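Local coordinates for DisA protein (Sorangium cellulosum, PDB 6CCA) that is the carbon methyltransferase of the disorazol polyketide assembly line and probably places two methyl groups on a single carbon of the growing chain, at residues T318-K323 against E380-R385; K327-L332 against L406-G411; T312-S317 against F357-E362. All coordinates share one frame; numbering follows the deposited sequence.

Interaction 1 of 3, residues T318-K323 against E380-R385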
ATOM      1  N   THR A 318      -4.243  -9.395  12.916  1.00 22.92           N
ATOM      2  CA  THR A 318      -3.906  -9.865  11.600  1.00 21.40           C
ATOM      3  C   THR A 318      -2.485 -10.418  11.573  1.00 18.04           C
ATOM      4  O   THR A 318      -2.250 -11.479  11.015  1.00 17.77           O
ATOM      5  CB  THR A 318      -4.117  -8.715  10.598  1.00 22.66           C
ATOM      6  OG1 THR A 318      -5.519  -8.469  10.454  1.00 24.69           O
ATOM      7  CG2 THR A 318      -3.535  -9.027   9.209  1.00 20.96           C
ATOM      8  N   LEU A 319      -1.570  -9.752  12.261  1.00 17.89           N
ATOM      9  CA  LEU A 319      -0.215 -10.230  12.388  1.00 18.85           C
ATOM     10  C   LEU A 319      -0.113 -11.568  13.123  1.00 20.21           C
ATOM     11  O   LEU A 319       0.707 -12.411  12.748  1.00 19.99           O
ATOM     12  CB  LEU A 319       0.678  -9.220  13.080  1.00 19.61           C
ATOM     13  CG  LEU A 319       0.891  -7.941  12.260  1.00 20.52           C
ATOM     14  CD1 LEU A 319       1.601  -6.899  13.129  1.00 19.74           C
ATOM     15  CD2 LEU A 319       1.681  -8.202  10.972  1.00 21.05           C
ATOM     16  N   GLN A 320      -0.968 -11.766  14.134  1.00 22.04           N
ATOM     17  CA  GLN A 320      -0.957 -13.014  14.883  1.00 22.46           C
ATOM     18  C   GLN A 320      -1.500 -14.107  14.011  1.00 22.55           C
ATOM     19  O   GLN A 320      -1.010 -15.226  14.096  1.00 21.47           O
ATOM     20  CB  GLN A 320      -1.726 -12.883  16.228  1.00 25.75           C
ATOM     21  CG  GLN A 320      -0.964 -12.056  17.251  1.00 26.15           C
ATOM     22  CD  GLN A 320       0.374 -12.669  17.637  1.00 27.11           C
ATOM     23  OE1 GLN A 320       0.497 -13.915  17.784  1.00 29.02           O
ATOM     24  NE2 GLN A 320       1.368 -11.844  17.800  1.00 27.40           N
ATOM     25  N   SER A 321      -2.447 -13.819  13.112  1.00 20.26           N
ATOM     26  CA  SER A 321      -2.919 -14.891  12.234  1.00 20.99           C
ATOM     27  C   SER A 321      -1.844 -15.266  11.244  1.00 19.81           C
ATOM     28  O   SER A 321      -1.703 -16.416  10.888  1.00 16.27           O
ATOM     29  CB  SER A 321      -4.164 -14.542  11.419  1.00 26.53           C
ATOM     30  OG  SER A 321      -5.214 -14.312  12.261  1.00 30.63           O
ATOM     31  N   ILE A 322      -1.108 -14.253  10.773  1.00 18.36           N
ATOM     32  CA  ILE A 322       0.080 -14.516   9.904  1.00 17.69           C
ATOM     33  C   ILE A 322       1.103 -15.439  10.615  1.00 19.00           C
ATOM     34  O   ILE A 322       1.608 -16.391  10.016  1.00 16.70           O
ATOM     35  CB  ILE A 322       0.699 -13.194   9.458  1.00 17.06           C
ATOM     36  CG1 ILE A 322      -0.260 -12.582   8.443  1.00 18.24           C
ATOM     37  CG2 ILE A 322       2.057 -13.380   8.806  1.00 17.99           C
ATOM     38  CD1 ILE A 322       0.119 -11.150   8.021  1.00 20.00           C
ATOM     39  N   LYS A 323       1.367 -15.149  11.887  1.00 18.71           N
ATOM     40  CA  LYS A 323       2.245 -15.983  12.715  1.00 18.51           C
ATOM     41  C   LYS A 323       1.746 -17.413  12.882  1.00 19.62           C
ATOM     42  O   LYS A 323       2.542 -18.322  12.908  1.00 22.49           O
ATOM     43  CB  LYS A 323       2.494 -15.336  14.085  1.00 18.90           C
ATOM     44  CG  LYS A 323       3.368 -14.137  13.979  1.00 21.33           C
ATOM     45  CD  LYS A 323       3.811 -13.623  15.318  1.00 21.71           C
ATOM     46  CE  LYS A 323       5.063 -14.314  15.826  1.00 21.52           C
ATOM     47  NZ  LYS A 323       5.197 -14.031  17.282  1.00 19.16           N
ATOM     48  N   GLU A 380       8.070  -6.092  16.101  1.00 20.27           N
ATOM     49  CA  GLU A 380       8.813  -6.554  17.348  1.00 22.23           C
ATOM     50  C   GLU A 380       7.909  -6.862  18.514  1.00 24.33           C
ATOM     51  O   GLU A 380       8.050  -7.928  19.157  1.00 24.48           O
ATOM     52  CB  GLU A 380       9.888  -5.532  17.732  1.00 22.32           C
ATOM     53  CG  GLU A 380      11.045  -5.590  16.789  1.00 22.41           C
ATOM     54  CD  GLU A 380      12.042  -4.444  16.936  1.00 24.14           C
ATOM     55  OE1 GLU A 380      11.729  -3.519  17.677  1.00 32.00           O
ATOM     56  OE2 GLU A 380      13.117  -4.488  16.296  1.00 28.33           O
ATOM     57  N   GLU A 381       6.954  -5.990  18.811  1.00 23.12           N
ATOM     58  CA  GLU A 381       6.011  -6.253  19.879  1.00 27.62           C
ATOM     59  C   GLU A 381       5.212  -7.481  19.670  1.00 30.48           C
ATOM     60  O   GLU A 381       4.786  -8.098  20.628  1.00 27.02           O
ATOM     61  CB  GLU A 381       5.018  -5.112  20.074  1.00 28.25           C
ATOM     62  CG  GLU A 381       5.635  -3.897  20.695  1.00 30.74           C
ATOM     63  CD  GLU A 381       4.754  -2.668  20.583  1.00 34.30           C
ATOM     64  OE1 GLU A 381       3.518  -2.762  20.496  1.00 37.14           O
ATOM     65  OE2 GLU A 381       5.330  -1.600  20.593  1.00 42.13           O
ATOM     66  N   GLU A 382       4.904  -7.806  18.417  1.00 26.13           N
ATOM     67  CA  GLU A 382       4.122  -8.985  18.092  1.00 21.45           C
ATOM     68  C   GLU A 382       4.956 -10.241  17.971  1.00 22.39           C
ATOM     69  O   GLU A 382       4.466 -11.295  17.540  1.00 23.53           O
ATOM     70  CB  GLU A 382       3.285  -8.719  16.804  1.00 23.12           C
ATOM     71  CG  GLU A 382       2.164  -7.675  17.023  1.00 23.97           C
ATOM     72  CD  GLU A 382       1.233  -8.027  18.191  1.00 25.55           C
ATOM     73  OE1 GLU A 382       0.673  -9.133  18.184  1.00 24.24           O
ATOM     74  OE2 GLU A 382       1.097  -7.162  19.087  1.00 28.52           O
ATOM     75  N   GLY A 383       6.241 -10.130  18.294  1.00 26.00           N
ATOM     76  CA  GLY A 383       7.109 -11.297  18.339  1.00 23.95           C
ATOM     77  C   GLY A 383       7.799 -11.711  17.054  1.00 24.97           C
ATOM     78  O   GLY A 383       8.137 -12.876  16.892  1.00 22.83           O
ATOM     79  N   PHE A 384       8.022 -10.761  16.135  1.00 20.10           N
ATOM     80  CA  PHE A 384       8.945 -11.005  15.093  1.00 20.82           C
ATOM     81  C   PHE A 384      10.312 -10.516  15.542  1.00 23.14           C
ATOM     82  O   PHE A 384      10.349  -9.597  16.370  1.00 23.78           O
ATOM     83  CB  PHE A 384       8.510 -10.245  13.795  1.00 18.83           C
ATOM     84  CG  PHE A 384       7.253 -10.776  13.178  1.00 17.24           C
ATOM     85  CD1 PHE A 384       6.001 -10.346  13.617  1.00 18.30           C
ATOM     86  CD2 PHE A 384       7.286 -11.678  12.101  1.00 17.05           C
ATOM     87  CE1 PHE A 384       4.807 -10.828  13.037  1.00 16.79           C
ATOM     88  CE2 PHE A 384       6.098 -12.152  11.513  1.00 16.24           C
ATOM     89  CZ  PHE A 384       4.848 -11.718  11.985  1.00 15.41           C
ATOM     90  N   ARG A 385      11.370 -11.054  14.951  1.00 22.07           N
ATOM     91  CA  ARG A 385      12.762 -10.649  15.169  1.00 25.46           C
ATOM     92  C   ARG A 385      13.481 -10.270  13.887  1.00 23.90           C
ATOM     93  O   ARG A 385      12.996 -10.511  12.831  1.00 24.00           O
ATOM     94  CB  ARG A 385      13.560 -11.795  15.791  1.00 31.45           C
ATOM     95  CG  ARG A 385      12.742 -12.710  16.626  1.00 39.75           C
ATOM     96  CD  ARG A 385      13.525 -13.802  17.254  1.00 46.56           C
ATOM     97  NE  ARG A 385      13.714 -14.856  16.278  1.00 55.12           N
ATOM     98  CZ  ARG A 385      13.584 -16.132  16.535  1.00 49.54           C
ATOM     99  NH1 ARG A 385      13.209 -16.526  17.724  1.00 43.35           N
ATOM    100  NH2 ARG A 385      13.845 -16.995  15.586  1.00 50.14           N
TER

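Interaction 2 of 3, residues K327-L332 against L406-G411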
ATOM      1  N   LYS A 327       5.605 -20.915   9.457  1.00 16.13           N
ATOM      2  CA  LYS A 327       6.540 -21.725  10.245  1.00 18.70           C
ATOM      3  C   LYS A 327       7.343 -20.830  11.159  1.00 18.56           C
ATOM      4  O   LYS A 327       7.570 -19.655  10.894  1.00 16.72           O
ATOM      5  CB  LYS A 327       7.500 -22.420   9.295  1.00 19.25           C
ATOM      6  CG  LYS A 327       6.800 -23.498   8.482  1.00 21.85           C
ATOM      7  CD  LYS A 327       7.700 -24.157   7.482  1.00 25.94           C
ATOM      8  CE  LYS A 327       6.859 -25.110   6.615  1.00 30.90           C
ATOM      9  NZ  LYS A 327       7.759 -25.501   5.496  1.00 36.68           N
ATOM     10  N   ALA A 328       7.792 -21.411  12.266  1.00 18.43           N
ATOM     11  CA  ALA A 328       8.822 -20.776  13.042  1.00 17.37           C
ATOM     12  C   ALA A 328       9.974 -20.400  12.146  1.00 16.55           C
ATOM     13  O   ALA A 328      10.410 -21.181  11.294  1.00 15.64           O
ATOM     14  CB  ALA A 328       9.269 -21.747  14.179  1.00 17.19           C
ATOM     15  N   ASN A 329      10.548 -19.205  12.380  1.00 17.33           N
ATOM     16  CA  ASN A 329      11.593 -18.635  11.517  1.00 17.15           C
ATOM     17  C   ASN A 329      11.201 -18.508  10.008  1.00 17.12           C
ATOM     18  O   ASN A 329      12.084 -18.413   9.121  1.00 17.06           O
ATOM     19  CB  ASN A 329      12.832 -19.513  11.545  1.00 19.85           C
ATOM     20  CG  ASN A 329      13.390 -19.643  12.957  1.00 22.02           C
ATOM     21  OD1 ASN A 329      13.282 -18.700  13.707  1.00 22.28           O
ATOM     22  ND2 ASN A 329      13.974 -20.800  13.312  1.00 21.48           N
ATOM     23  N   GLY A 330       9.869 -18.433   9.750  1.00 16.31           N
ATOM     24  CA  GLY A 330       9.366 -18.068   8.433  1.00 16.11           C
ATOM     25  C   GLY A 330       9.361 -16.517   8.347  1.00 16.36           C
ATOM     26  O   GLY A 330       9.351 -15.792   9.379  1.00 17.23           O
ATOM     27  N   TRP A 331       9.384 -16.032   7.130  1.00 15.44           N
ATOM     28  CA  TRP A 331       9.416 -14.550   6.914  1.00 14.88           C
ATOM     29  C   TRP A 331       8.076 -13.958   6.518  1.00 17.41           C
ATOM     30  O   TRP A 331       7.310 -14.574   5.741  1.00 13.86           O
ATOM     31  CB  TRP A 331      10.397 -14.225   5.799  1.00 15.81           C
ATOM     32  CG  TRP A 331      11.845 -14.564   6.002  1.00 16.15           C
ATOM     33  CD1 TRP A 331      12.407 -15.265   7.009  1.00 16.02           C
ATOM     34  CD2 TRP A 331      12.866 -14.298   5.061  1.00 15.02           C
ATOM     35  NE1 TRP A 331      13.771 -15.370   6.786  1.00 16.57           N
ATOM     36  CE2 TRP A 331      14.064 -14.825   5.570  1.00 16.05           C
ATOM     37  CE3 TRP A 331      12.879 -13.656   3.808  1.00 16.84           C
ATOM     38  CZ2 TRP A 331      15.282 -14.701   4.899  1.00 17.13           C
ATOM     39  CZ3 TRP A 331      14.086 -13.548   3.103  1.00 17.93           C
ATOM     40  CH2 TRP A 331      15.303 -14.057   3.683  1.00 19.85           C
ATOM     41  N   LEU A 332       7.799 -12.772   7.051  1.00 15.08           N
ATOM     42  CA  LEU A 332       6.814 -11.869   6.491  1.00 15.33           C
ATOM     43  C   LEU A 332       7.530 -10.824   5.651  1.00 14.80           C
ATOM     44  O   LEU A 332       8.536 -10.253   6.113  1.00 14.50           O
ATOM     45  CB  LEU A 332       6.059 -11.223   7.621  1.00 15.79           C
ATOM     46  CG  LEU A 332       5.089 -10.122   7.223  1.00 16.85           C
ATOM     47  CD1 LEU A 332       3.979 -10.685   6.318  1.00 17.79           C
ATOM     48  CD2 LEU A 332       4.451  -9.474   8.454  1.00 18.80           C
ATOM     49  N   LEU A 406      11.106  -6.643   6.087  1.00 13.69           N
ATOM     50  CA  LEU A 406      11.279  -8.090   6.316  1.00 15.03           C
ATOM     51  C   LEU A 406      11.242  -8.380   7.811  1.00 16.86           C
ATOM     52  O   LEU A 406      11.745  -7.590   8.609  1.00 16.88           O
ATOM     53  CB  LEU A 406      12.599  -8.595   5.746  1.00 15.83           C
ATOM     54  CG  LEU A 406      12.919  -8.137   4.304  1.00 18.17           C
ATOM     55  CD1 LEU A 406      14.313  -8.547   3.903  1.00 20.22           C
ATOM     56  CD2 LEU A 406      11.954  -8.699   3.346  1.00 19.70           C
ATOM     57  N   ALA A 407      10.610  -9.474   8.196  1.00 15.06           N
ATOM     58  CA  ALA A 407      10.514  -9.821   9.609  1.00 16.10           C
ATOM     59  C   ALA A 407      10.476 -11.360   9.758  1.00 18.46           C
ATOM     60  O   ALA A 407       9.904 -12.049   8.905  1.00 17.52           O
ATOM     61  CB  ALA A 407       9.255  -9.255  10.149  1.00 16.88           C
ATOM     62  N   GLU A 408      11.131 -11.857  10.806  1.00 16.00           N
ATOM     63  CA  GLU A 408      11.270 -13.306  11.059  1.00 17.17           C
ATOM     64  C   GLU A 408      10.375 -13.680  12.218  1.00 16.51           C
ATOM     65  O   GLU A 408      10.397 -13.089  13.325  1.00 16.42           O
ATOM     66  CB  GLU A 408      12.736 -13.600  11.366  1.00 17.53           C
ATOM     67  CG  GLU A 408      13.074 -15.024  11.772  1.00 17.10           C
ATOM     68  CD  GLU A 408      14.567 -15.137  12.030  1.00 17.30           C
ATOM     69  OE1 GLU A 408      14.899 -15.013  13.197  1.00 21.42           O
ATOM     70  OE2 GLU A 408      15.365 -15.364  11.063  1.00 17.86           O
ATOM     71  N   SER A 409       9.553 -14.672  11.996  1.00 16.52           N
ATOM     72  CA  SER A 409       8.616 -15.063  13.020  1.00 15.61           C
ATOM     73  C   SER A 409       9.328 -15.915  14.065  1.00 15.73           C
ATOM     74  O   SER A 409      10.103 -16.777  13.714  1.00 17.22           O
ATOM     75  CB  SER A 409       7.509 -15.935  12.446  1.00 16.66           C
ATOM     76  OG  SER A 409       6.636 -16.272  13.490  1.00 16.85           O
ATOM     77  N   ASP A 410       9.007 -15.681  15.332  1.00 16.94           N
ATOM     78  CA  ASP A 410       9.548 -16.483  16.416  1.00 22.24           C
ATOM     79  C   ASP A 410       8.760 -17.779  16.592  1.00 19.80           C
ATOM     80  O   ASP A 410       9.091 -18.594  17.453  1.00 19.82           O
ATOM     81  CB  ASP A 410       9.548 -15.687  17.723  1.00 22.08           C
ATOM     82  CG  ASP A 410       8.152 -15.481  18.279  1.00 23.49           C
ATOM     83  OD1 ASP A 410       7.175 -15.777  17.561  1.00 21.76           O
ATOM     84  OD2 ASP A 410       8.034 -15.022  19.434  1.00 23.53           O
ATOM     85  N   GLY A 411       7.720 -17.975  15.781  1.00 19.19           N
ATOM     86  CA  GLY A 411       6.923 -19.201  15.899  1.00 19.01           C
ATOM     87  C   GLY A 411       5.885 -19.228  17.022  1.00 20.79           C
ATOM     88  O   GLY A 411       5.249 -20.286  17.233  1.00 22.74           O
TER
HETATM   89  O   HOH W   1      14.570 -16.910   9.091  1.00 17.10           O

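Interaction 3 of 3, residues T312-S317 against F357-E362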
ATOM      1  N   THR A 312      -7.070  -3.803   7.213  1.00 27.32           N
ATOM      2  CA  THR A 312      -7.596  -4.711   8.197  1.00 26.95           C
ATOM      3  C   THR A 312      -8.102  -3.903   9.376  1.00 26.95           C
ATOM      4  O   THR A 312      -7.624  -2.802   9.642  1.00 23.45           O
ATOM      5  CB  THR A 312      -6.493  -5.701   8.676  1.00 28.13           C
ATOM      6  OG1 THR A 312      -7.069  -6.591   9.650  1.00 33.22           O
ATOM      7  CG2 THR A 312      -5.335  -4.966   9.337  1.00 27.01           C
ATOM      8  N   LYS A 313      -9.026  -4.463  10.136  1.00 28.30           N
ATOM      9  CA  LYS A 313      -9.583  -3.768  11.274  1.00 27.60           C
ATOM     10  C   LYS A 313      -8.681  -3.683  12.450  1.00 27.37           C
ATOM     11  O   LYS A 313      -8.652  -2.674  13.138  1.00 27.26           O
ATOM     12  CB  LYS A 313     -10.870  -4.480  11.726  1.00 32.96           C
ATOM     13  CG  LYS A 313     -11.988  -4.235  10.765  1.00 34.85           C
ATOM     14  CD  LYS A 313     -13.311  -4.774  11.270  1.00 47.04           C
ATOM     15  CE  LYS A 313     -14.363  -4.558  10.184  1.00 54.57           C
ATOM     16  NZ  LYS A 313     -15.400  -5.620  10.227  1.00 62.80           N
ATOM     17  N   ASN A 314      -7.950  -4.768  12.690  1.00 25.93           N
ATOM     18  CA  ASN A 314      -7.024  -4.863  13.762  1.00 27.13           C
ATOM     19  C   ASN A 314      -5.683  -5.459  13.339  1.00 24.06           C
ATOM     20  O   ASN A 314      -5.577  -6.642  13.075  1.00 22.74           O
ATOM     21  CB  ASN A 314      -7.594  -5.742  14.879  1.00 28.80           C
ATOM     22  CG  ASN A 314      -6.746  -5.651  16.116  1.00 33.22           C
ATOM     23  OD1 ASN A 314      -5.713  -6.295  16.241  1.00 32.70           O
ATOM     24  ND2 ASN A 314      -7.114  -4.734  16.999  1.00 38.73           N
ATOM     25  N   LEU A 315      -4.667  -4.617  13.278  1.00 23.15           N
ATOM     26  CA  LEU A 315      -3.374  -5.006  12.748  1.00 22.35           C
ATOM     27  C   LEU A 315      -2.702  -6.099  13.578  1.00 23.38           C
ATOM     28  O   LEU A 315      -2.173  -7.053  13.023  1.00 21.25           O
ATOM     29  CB  LEU A 315      -2.497  -3.746  12.557  1.00 23.96           C
ATOM     30  CG  LEU A 315      -1.260  -3.886  11.662  1.00 29.48           C
ATOM     31  CD1 LEU A 315      -1.663  -4.548  10.322  1.00 28.33           C
ATOM     32  CD2 LEU A 315      -0.575  -2.535  11.461  1.00 30.15           C
ATOM     33  N   ARG A 316      -2.711  -5.944  14.898  1.00 24.45           N
ATOM     34  CA  ARG A 316      -2.065  -6.909  15.783  1.00 23.23           C
ATOM     35  C   ARG A 316      -2.659  -8.305  15.614  1.00 23.57           C
ATOM     36  O   ARG A 316      -1.939  -9.303  15.615  1.00 23.08           O
ATOM     37  CB  ARG A 316      -2.183  -6.460  17.241  1.00 24.44           C
ATOM     38  CG  ARG A 316      -1.290  -5.284  17.602  1.00 24.51           C
ATOM     39  CD  ARG A 316      -1.416  -4.928  19.074  1.00 26.68           C
ATOM     40  NE  ARG A 316      -0.815  -3.632  19.377  1.00 26.47           N
ATOM     41  CZ  ARG A 316       0.466  -3.458  19.685  1.00 30.02           C
ATOM     42  NH1 ARG A 316       1.288  -4.498  19.732  1.00 30.40           N
ATOM     43  NH2 ARG A 316       0.927  -2.241  19.946  1.00 29.80           N
ATOM     44  N   SER A 317      -3.978  -8.358  15.470  1.00 23.87           N
ATOM     45  CA  SER A 317      -4.677  -9.581  15.311  1.00 30.48           C
ATOM     46  C   SER A 317      -4.322 -10.229  13.942  1.00 28.98           C
ATOM     47  O   SER A 317      -4.167 -11.427  13.806  1.00 23.74           O
ATOM     48  CB  SER A 317      -6.189  -9.247  15.379  1.00 31.86           C
ATOM     49  OG  SER A 317      -6.933 -10.378  15.123  1.00 45.55           O
ATOM     50  N   PHE A 357      -9.650   0.364   9.324  1.00 25.36           N
ATOM     51  CA  PHE A 357      -9.005   0.286  10.608  1.00 25.41           C
ATOM     52  C   PHE A 357      -9.863   0.741  11.800  1.00 29.80           C
ATOM     53  O   PHE A 357     -10.510   1.778  11.731  1.00 30.94           O
ATOM     54  CB  PHE A 357      -7.648   1.020  10.618  1.00 25.07           C
ATOM     55  CG  PHE A 357      -7.751   2.495  10.412  1.00 26.60           C
ATOM     56  CD1 PHE A 357      -7.895   3.030   9.128  1.00 23.07           C
ATOM     57  CD2 PHE A 357      -7.727   3.361  11.501  1.00 29.52           C
ATOM     58  CE1 PHE A 357      -7.997   4.416   8.941  1.00 26.26           C
ATOM     59  CE2 PHE A 357      -7.841   4.733  11.313  1.00 30.60           C
ATOM     60  CZ  PHE A 357      -7.978   5.266  10.028  1.00 26.70           C
ATOM     61  N   GLU A 358      -9.769  -0.011  12.893  1.00 27.35           N
ATOM     62  CA  GLU A 358     -10.435   0.198  14.177  1.00 30.62           C
ATOM     63  C   GLU A 358      -9.454   0.388  15.331  1.00 33.09           C
ATOM     64  O   GLU A 358      -9.848   0.405  16.502  1.00 33.73           O
ATOM     65  CB  GLU A 358     -11.360  -0.996  14.451  1.00 33.53           C
ATOM     66  CG  GLU A 358     -12.542  -0.883  13.500  1.00 35.64           C
ATOM     67  CD  GLU A 358     -13.650  -1.872  13.748  1.00 38.22           C
ATOM     68  OE1 GLU A 358     -13.511  -2.656  14.697  1.00 37.55           O
ATOM     69  OE2 GLU A 358     -14.624  -1.856  12.949  1.00 37.96           O
ATOM     70  N   ASP A 359      -8.184   0.554  14.986  1.00 27.39           N
ATOM     71  CA  ASP A 359      -7.064   0.724  15.889  1.00 26.58           C
ATOM     72  C   ASP A 359      -6.283   1.913  15.372  1.00 26.56           C
ATOM     73  O   ASP A 359      -5.093   1.820  15.065  1.00 26.03           O
ATOM     74  CB  ASP A 359      -6.161  -0.541  15.967  1.00 25.23           C
ATOM     75  CG  ASP A 359      -5.661  -1.026  14.577  1.00 26.77           C
ATOM     76  OD1 ASP A 359      -6.096  -0.445  13.561  1.00 22.82           O
ATOM     77  OD2 ASP A 359      -4.876  -2.005  14.497  1.00 28.58           O
ATOM     78  N   ALA A 360      -6.898   3.094  15.415  1.00 26.33           N
ATOM     79  CA  ALA A 360      -6.242   4.324  14.976  1.00 27.07           C
ATOM     80  C   ALA A 360      -4.954   4.642  15.608  1.00 27.63           C
ATOM     81  O   ALA A 360      -4.092   5.171  14.928  1.00 26.62           O
ATOM     82  CB  ALA A 360      -7.204   5.522  15.126  1.00 30.53           C
ATOM     83  N   ALA A 361      -4.767   4.356  16.908  1.00 27.16           N
ATOM     84  CA  ALA A 361      -3.509   4.683  17.567  1.00 27.39           C
ATOM     85  C   ALA A 361      -2.344   3.878  17.064  1.00 22.97           C
ATOM     86  O   ALA A 361      -1.213   4.229  17.351  1.00 25.93           O
ATOM     87  CB  ALA A 361      -3.580   4.441  19.071  1.00 32.79           C
ATOM     88  N   GLU A 362      -2.579   2.813  16.350  1.00 22.47           N
ATOM     89  CA  GLU A 362      -1.425   2.079  15.776  1.00 24.28           C
ATOM     90  C   GLU A 362      -1.001   2.669  14.417  1.00 24.06           C
ATOM     91  O   GLU A 362       0.032   2.255  13.885  1.00 23.38           O
ATOM     92  CB  GLU A 362      -1.776   0.635  15.509  1.00 22.79           C
ATOM     93  CG  GLU A 362      -2.172  -0.155  16.745  1.00 27.44           C
ATOM     94  CD  GLU A 362      -1.143  -0.214  17.819  1.00 27.32           C
ATOM     95  OE1 GLU A 362       0.070   0.065  17.616  1.00 26.37           O
ATOM     96  OE2 GLU A 362      -1.559  -0.595  18.935  1.00 31.17           O
TER
HETATM   97  O   HOH W   2      -3.856  -3.553  16.399  1.00 24.78           O

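Interaction 1 of 3, residues T318-K323 against E380-R385
The carbonyl oxygen of E382 is gripped by two side chains of helix 315-325. K323 NZ donates to E382 O at 2.8 Å, on a lone pair in the carbonyl plane. Q320 NE2 also reaches E382 O, but that bond is weak at 3.2 Å. The same amide nitrogen makes a better bond to the side chain: Q320 NE2 lies 2.8 Å from E382 OE1, with an N-H...O angle of 155°. It comes on the anti side of that oxygen, tilted from the carboxylate plane, and the amide and carboxylate planes are steeply turned against each other, 75° apart. E382 is thus held by backbone and side chain together, and its OE2 is taken by R316. K323 NZ makes one more weak bond, 3.2 Å to G383 O. It also bonds to V412 O and forms a salt bridge with D410, so the buried ammonium is well satisfied. The lysine chain runs over one face of the F384 ring, with K323 CG 3.5 Å from F384 CZ. A bend at chi3 (86°) then turns the amine to the carbonyls. The L319 side chain crosses that of E382 at about a right angle, with L319 CD1 4.0 Å from E382 CG. E382 and G383 lie in the Schellman motif that ends helix 372-381, with G383 as the C-prime residue at positive phi. F384 N bonds back to L379 O and G383 N to E380 O. The K323 ammonium sits at this C-terminal helix end, where the partial negative charge would probably favour it. G383 has no side chain, and K323 NZ lies where one would project. F384 then starts strand 384-385, its ring packed on L332, A407 and S409. Helix 315-325 therefore packs on one face of the sheet, over strands 330-337, 402-409 and 384-385, beside the end of helix 372-381.

Interaction 2 of 3, residues K327-L332 against L406-G411
L332 and A407 form a hydrogen-bonded antiparallel pair, and the ladder is regular and closely packed here. L332 N donates to A407 O at 2.9 Å and A407 N to L332 O at 3.0 Å. The next rung is S409 N to G330 O, nearly straight at 168°. Between the rungs W331 faces E408 as a non-hydrogen-bonded pair, and W331 CA comes 3.2 Å from A407 O in a CA-H...O contact. The L332 and A407 side chains both touch F384 on one face. On the other face polar groups are linked through water. One water accepts from W331 NE1 in the ring plane and donates to N329 O and to E408 OE2, 2.6 Å away. E408 also pairs with R386 and R385. The solvent side is confined to K327 and D410, which are partly exposed. The turn between them is irregular but buried. This type II turn, K327 to G330, puts N329 N 2.8 Å from S409 O, with the donor tilted from the carbonyl plane. A328 CB packs against G411 CA. S409 OG closes an ST turn onto G411 N. An antiparallel strand 402-409 between strand 330-337 and strands 384-385 and 387-389 is the signature of the class I methyltransferase fold.

Interaction 3 of 3, residues T312-S317 against F357-E362
This is a polar, partly exposed contact between the start of helix 315-325 and the loop that precedes helix 372-381. D359 is central. Its OD2 accepts from L315 N at 2.9 Å, almost straight at 170°, on the syn side but tilted from the carboxylate plane. D359 CG sits between its backbone N and carbonyl carbon (chi1 54°), which turns the carboxylate to the helix end. A water donates to the same oxygen at 2.7 Å and accepts from R316 N. N314 is the N-cap residue, and its OD1 takes S317 N at 2.8 Å. The two segments are also joined by E358 N to K313 O, 2.9 Å, on a lone pair in the carbonyl plane. K313 and E358 lie side by side, with K313 CD 3.6 Å from E358 OE2. Further along, R316 grips E362 side-on. R316 NE, at 3.2 Å, and NH2, at 3.1 Å, both reach E362 OE2 from one face of its plane, and the two flat groups stand nearly perpendicular (81°). R316 also bridges to E381, beside its strongest partner, E382. The first three N-H groups of the helix are therefore all satisfied, and the carboxylate of D359 would probably be stabilised by the positive helix end.

How the interactions relate
Helix 315-325 joins interactions 1 and 3, whose centres are about 13 Å apart. Its start meets the 357-362 loop, and its next turns meet the end of helix 372-381. E381 OE1 to R316 NH2 (2.7 Å) is a salt bridge between the two, and T312 OG1 lies 2.6 Å from T318 OG1, a probable hydrogen bond. Interactions 1 and 2 are closer, about 8 Å between centres, and share the sheet. Salt bridges link them: K323 NZ to D410 OD1 (2.7 Å) and R385 NH2 to E408 OE1 (3.3 Å). Interactions 2 and 3 do not touch, their nearest atoms being about 8 Å apart. The 318-323/380-385 contact therefore connects the other two.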